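Local coordinates for VP4 protein (Tellina virus 1, PDB 3P06), which probably acts as the serine protease that cleaves the birnavirus polyprotein into its final products, captured here as an intramolecular acyl-enzyme, at residues 59-64 / 97-102. Numbering follows the deposited sequence.
Sequences SEMVNI and QLAFNS
The segment 97-102 of this VP4 protease, which ends at the nucleophile Ser102, is bonded to a type I beta turn, Ser59 to Val62, and to Asn63 just after it. At one end the hydroxyl of Ser59 serves three partners. Ser59 OG donates to Leu98 O at 2.7 Å. Gln97 NE2 gives a proton to Ser59 OG at 3.0 Å, almost straight and in the plane of its own amide. Met61 N adds a third bond to Ser59 OG at 3.1 Å, closing an ST turn. The extended side chain of Gln97, with CG anti to the backbone N (chi1 179°), carries the amide up to this hydroxyl and across the Met61 side chain at about a right angle. Met61, a selenomethionine, sets its SE 3.5 Å from Gln97 NE2, rests CB on Ala99 CB, and then bends so that CE comes to 3.7 Å from Phe100 CE1, the two side chains lying side by side and pointing the same way. In the middle, Phe100 N donates to Met61 O (2.8 Å). Val62 CG2 packs against the carbonyl oxygens of Leu98 and Phe100. At the far end the amide of Asn101 grips the backbone of Asn63 twice: OD1 takes Asn63 N on an in-plane lone pair at 2.8 Å, and ND2 gives to Asn63 O at 3.1 Å. ND2 also binds Glu104 at the start of helix 104-111, while Asn63 OD1 caps helix 64-67 through Glu66 N. The contact thus joins the loop between strand 54-58 and helix 64-67 to edge strand 98-99, which pairs with strand 192-193; beyond that strand, the C-terminal Ala194 is esterified to Ser102 OG.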
ATOM      1  N   SER A  59       6.498  -4.891 -10.011  1.00 22.07           N
ATOM      2  CA  SER A  59       6.583  -5.361 -11.380  1.00 23.39           C
ATOM      3  C   SER A  59       7.472  -4.409 -12.171  1.00 25.57           C
ATOM      4  O   SER A  59       7.922  -3.411 -11.608  1.00 25.07           O
ATOM      5  CB  SER A  59       5.198  -5.474 -12.001  1.00 23.30           C
ATOM      6  OG  SER A  59       4.831  -4.231 -12.560  1.00 23.89           O
ATOM      7  N   GLU A  60       7.714  -4.709 -13.462  1.00 27.45           N
ATOM      8  CA  GLU A  60       8.402  -3.778 -14.407  1.00 31.59           C
ATOM      9  C   GLU A  60       7.779  -2.375 -14.568  1.00 30.62           C
ATOM     10  O   GLU A  60       8.466  -1.418 -15.013  1.00 31.74           O
ATOM     11  CB  GLU A  60       8.485  -4.382 -15.831  1.00 33.17           C
ATOM     12  CG  GLU A  60       9.555  -5.469 -15.999  1.00 43.69           C
ATOM     13  CD  GLU A  60      11.003  -5.009 -15.668  1.00 52.58           C
ATOM     14  OE1 GLU A  60      11.647  -4.390 -16.557  1.00 55.89           O
ATOM     15  OE2 GLU A  60      11.497  -5.306 -14.534  1.00 53.89           O
HETATM   16  N   MSE A  61       6.484  -2.268 -14.269  1.00 27.92           N
HETATM   17  CA  MSE A  61       5.775  -1.004 -14.348  1.00 27.50           C
HETATM   18  C   MSE A  61       5.947  -0.112 -13.153  1.00 26.76           C
HETATM   19  O   MSE A  61       5.249   0.887 -12.990  1.00 29.35           O
HETATM   20  CB  MSE A  61       4.295  -1.246 -14.623  1.00 27.15           C
HETATM   21  CG  MSE A  61       4.112  -1.646 -16.088  1.00 32.14           C
HETATM   22 SE   MSE A  61       2.253  -2.126 -16.453  1.00 41.31          SE
HETATM   23  CE  MSE A  61       1.510  -0.304 -16.730  1.00 37.96           C
ATOM     24  N   VAL A  62       6.821  -0.492 -12.246  1.00 25.30           N
ATOM     25  CA  VAL A  62       7.137   0.365 -11.118  1.00 23.03           C
ATOM     26  C   VAL A  62       8.441   1.022 -11.418  1.00 23.49           C
ATOM     27  O   VAL A  62       9.279   0.375 -12.009  1.00 22.77           O
ATOM     28  CB  VAL A  62       7.293  -0.526  -9.838  1.00 22.65           C
ATOM     29  CG1 VAL A  62       7.800   0.322  -8.693  1.00 19.92           C
ATOM     30  CG2 VAL A  62       5.914  -1.226  -9.533  1.00 18.74           C
ATOM     31  N   ASN A  63       8.654   2.271 -11.031  1.00 24.09           N
ATOM     32  CA  ASN A  63       9.976   2.904 -11.238  1.00 25.65           C
ATOM     33  C   ASN A  63      10.921   2.331 -10.179  1.00 26.95           C
ATOM     34  O   ASN A  63      10.879   2.766  -9.002  1.00 25.60           O
ATOM     35  CB  ASN A  63       9.883   4.425 -11.040  1.00 25.55           C
ATOM     36  CG  ASN A  63      11.202   5.163 -11.384  1.00 30.85           C
ATOM     37  OD1 ASN A  63      12.316   4.615 -11.332  1.00 29.88           O
ATOM     38  ND2 ASN A  63      11.062   6.414 -11.728  1.00 31.74           N
ATOM     39  N   ILE A  64      11.768   1.377 -10.584  1.00 28.01           N
ATOM     40  CA  ILE A  64      12.630   0.699  -9.634  1.00 30.09           C
ATOM     41  C   ILE A  64      13.740   1.601  -9.067  1.00 30.33           C
ATOM     42  O   ILE A  64      14.087   1.467  -7.894  1.00 28.39           O
ATOM     43  CB  ILE A  64      13.255  -0.621 -10.199  1.00 31.89           C
ATOM     44  CG1 ILE A  64      12.174  -1.492 -10.853  1.00 34.75           C
ATOM     45  CG2 ILE A  64      13.910  -1.415  -9.032  1.00 28.82           C
ATOM     46  CD1 ILE A  64      11.172  -2.094  -9.822  1.00 37.35           C
ATOM     47  N   GLN A  97      -1.369  -7.103 -11.536  1.00 20.28           N
ATOM     48  CA  GLN A  97      -0.006  -6.556 -11.666  1.00 20.41           C
ATOM     49  C   GLN A  97       0.024  -5.212 -10.965  1.00 20.60           C
ATOM     50  O   GLN A  97      -0.937  -4.405 -11.078  1.00 22.16           O
ATOM     51  CB  GLN A  97       0.370  -6.448 -13.144  1.00 21.65           C
ATOM     52  CG  GLN A  97       1.768  -5.851 -13.337  1.00 19.59           C
ATOM     53  CD  GLN A  97       2.190  -5.686 -14.813  1.00 26.39           C
ATOM     54  OE1 GLN A  97       1.481  -6.063 -15.716  1.00 26.45           O
ATOM     55  NE2 GLN A  97       3.364  -5.145 -15.021  1.00 20.05           N
ATOM     56  N   LEU A  98       1.061  -4.989 -10.160  1.00 18.88           N
ATOM     57  CA  LEU A  98       1.196  -3.743  -9.469  1.00 19.64           C
ATOM     58  C   LEU A  98       2.018  -2.766 -10.299  1.00 20.63           C
ATOM     59  O   LEU A  98       3.087  -3.116 -10.776  1.00 23.37           O
ATOM     60  CB  LEU A  98       1.959  -3.969  -8.158  1.00 18.34           C
ATOM     61  CG  LEU A  98       2.214  -2.705  -7.350  1.00 21.26           C
ATOM     62  CD1 LEU A  98       0.853  -2.133  -6.695  1.00 19.56           C
ATOM     63  CD2 LEU A  98       3.196  -3.053  -6.282  1.00 22.38           C
ATOM     64  N   ALA A  99       1.532  -1.549 -10.453  1.00 21.00           N
ATOM     65  CA  ALA A  99       2.163  -0.537 -11.314  1.00 22.03           C
ATOM     66  C   ALA A  99       2.317   0.766 -10.583  1.00 22.34           C
ATOM     67  O   ALA A  99       1.527   1.064  -9.703  1.00 22.19           O
ATOM     68  CB  ALA A  99       1.320  -0.323 -12.616  1.00 23.06           C
ATOM     69  N   PHE A 100       3.363   1.529 -10.953  1.00 24.79           N
ATOM     70  CA  PHE A 100       3.617   2.910 -10.504  1.00 23.93           C
ATOM     71  C   PHE A 100       4.135   2.959  -9.069  1.00 22.69           C
ATOM     72  O   PHE A 100       4.549   1.936  -8.540  1.00 22.78           O
ATOM     73  CB  PHE A 100       2.390   3.779 -10.752  1.00 27.65           C
ATOM     74  CG  PHE A 100       1.665   3.465 -12.080  1.00 33.89           C
ATOM     75  CD1 PHE A 100       2.345   2.894 -13.168  1.00 44.07           C
ATOM     76  CD2 PHE A 100       0.323   3.733 -12.222  1.00 40.72           C
ATOM     77  CE1 PHE A 100       1.660   2.581 -14.404  1.00 50.33           C
ATOM     78  CE2 PHE A 100      -0.367   3.457 -13.419  1.00 44.97           C
ATOM     79  CZ  PHE A 100       0.298   2.867 -14.519  1.00 47.54           C
ATOM     80  N   ASN A 101       4.141   4.121  -8.436  1.00 20.87           N
ATOM     81  CA  ASN A 101       4.972   4.282  -7.267  1.00 21.45           C
ATOM     82  C   ASN A 101       4.205   4.863  -6.079  1.00 21.20           C
ATOM     83  O   ASN A 101       4.798   5.221  -5.054  1.00 21.37           O
ATOM     84  CB  ASN A 101       6.220   5.134  -7.621  1.00 21.19           C
ATOM     85  CG  ASN A 101       7.289   4.313  -8.329  1.00 23.46           C
ATOM     86  OD1 ASN A 101       7.120   3.991  -9.496  1.00 24.58           O
ATOM     87  ND2 ASN A 101       8.396   3.921  -7.610  1.00 21.51           N
ATOM     88  N   SER A 102       2.885   4.941  -6.210  1.00 20.28           N
ATOM     89  CA  SER A 102       2.058   5.457  -5.132  1.00 21.08           C
ATOM     90  C   SER A 102       1.930   4.547  -3.848  1.00 18.33           C
ATOM     91  O   SER A 102       1.281   4.937  -2.875  1.00 18.49           O
ATOM     92  CB  SER A 102       0.689   5.754  -5.712  1.00 20.91           C
ATOM     93  OG  SER A 102       0.025   4.476  -5.919  1.00 27.51           O
TER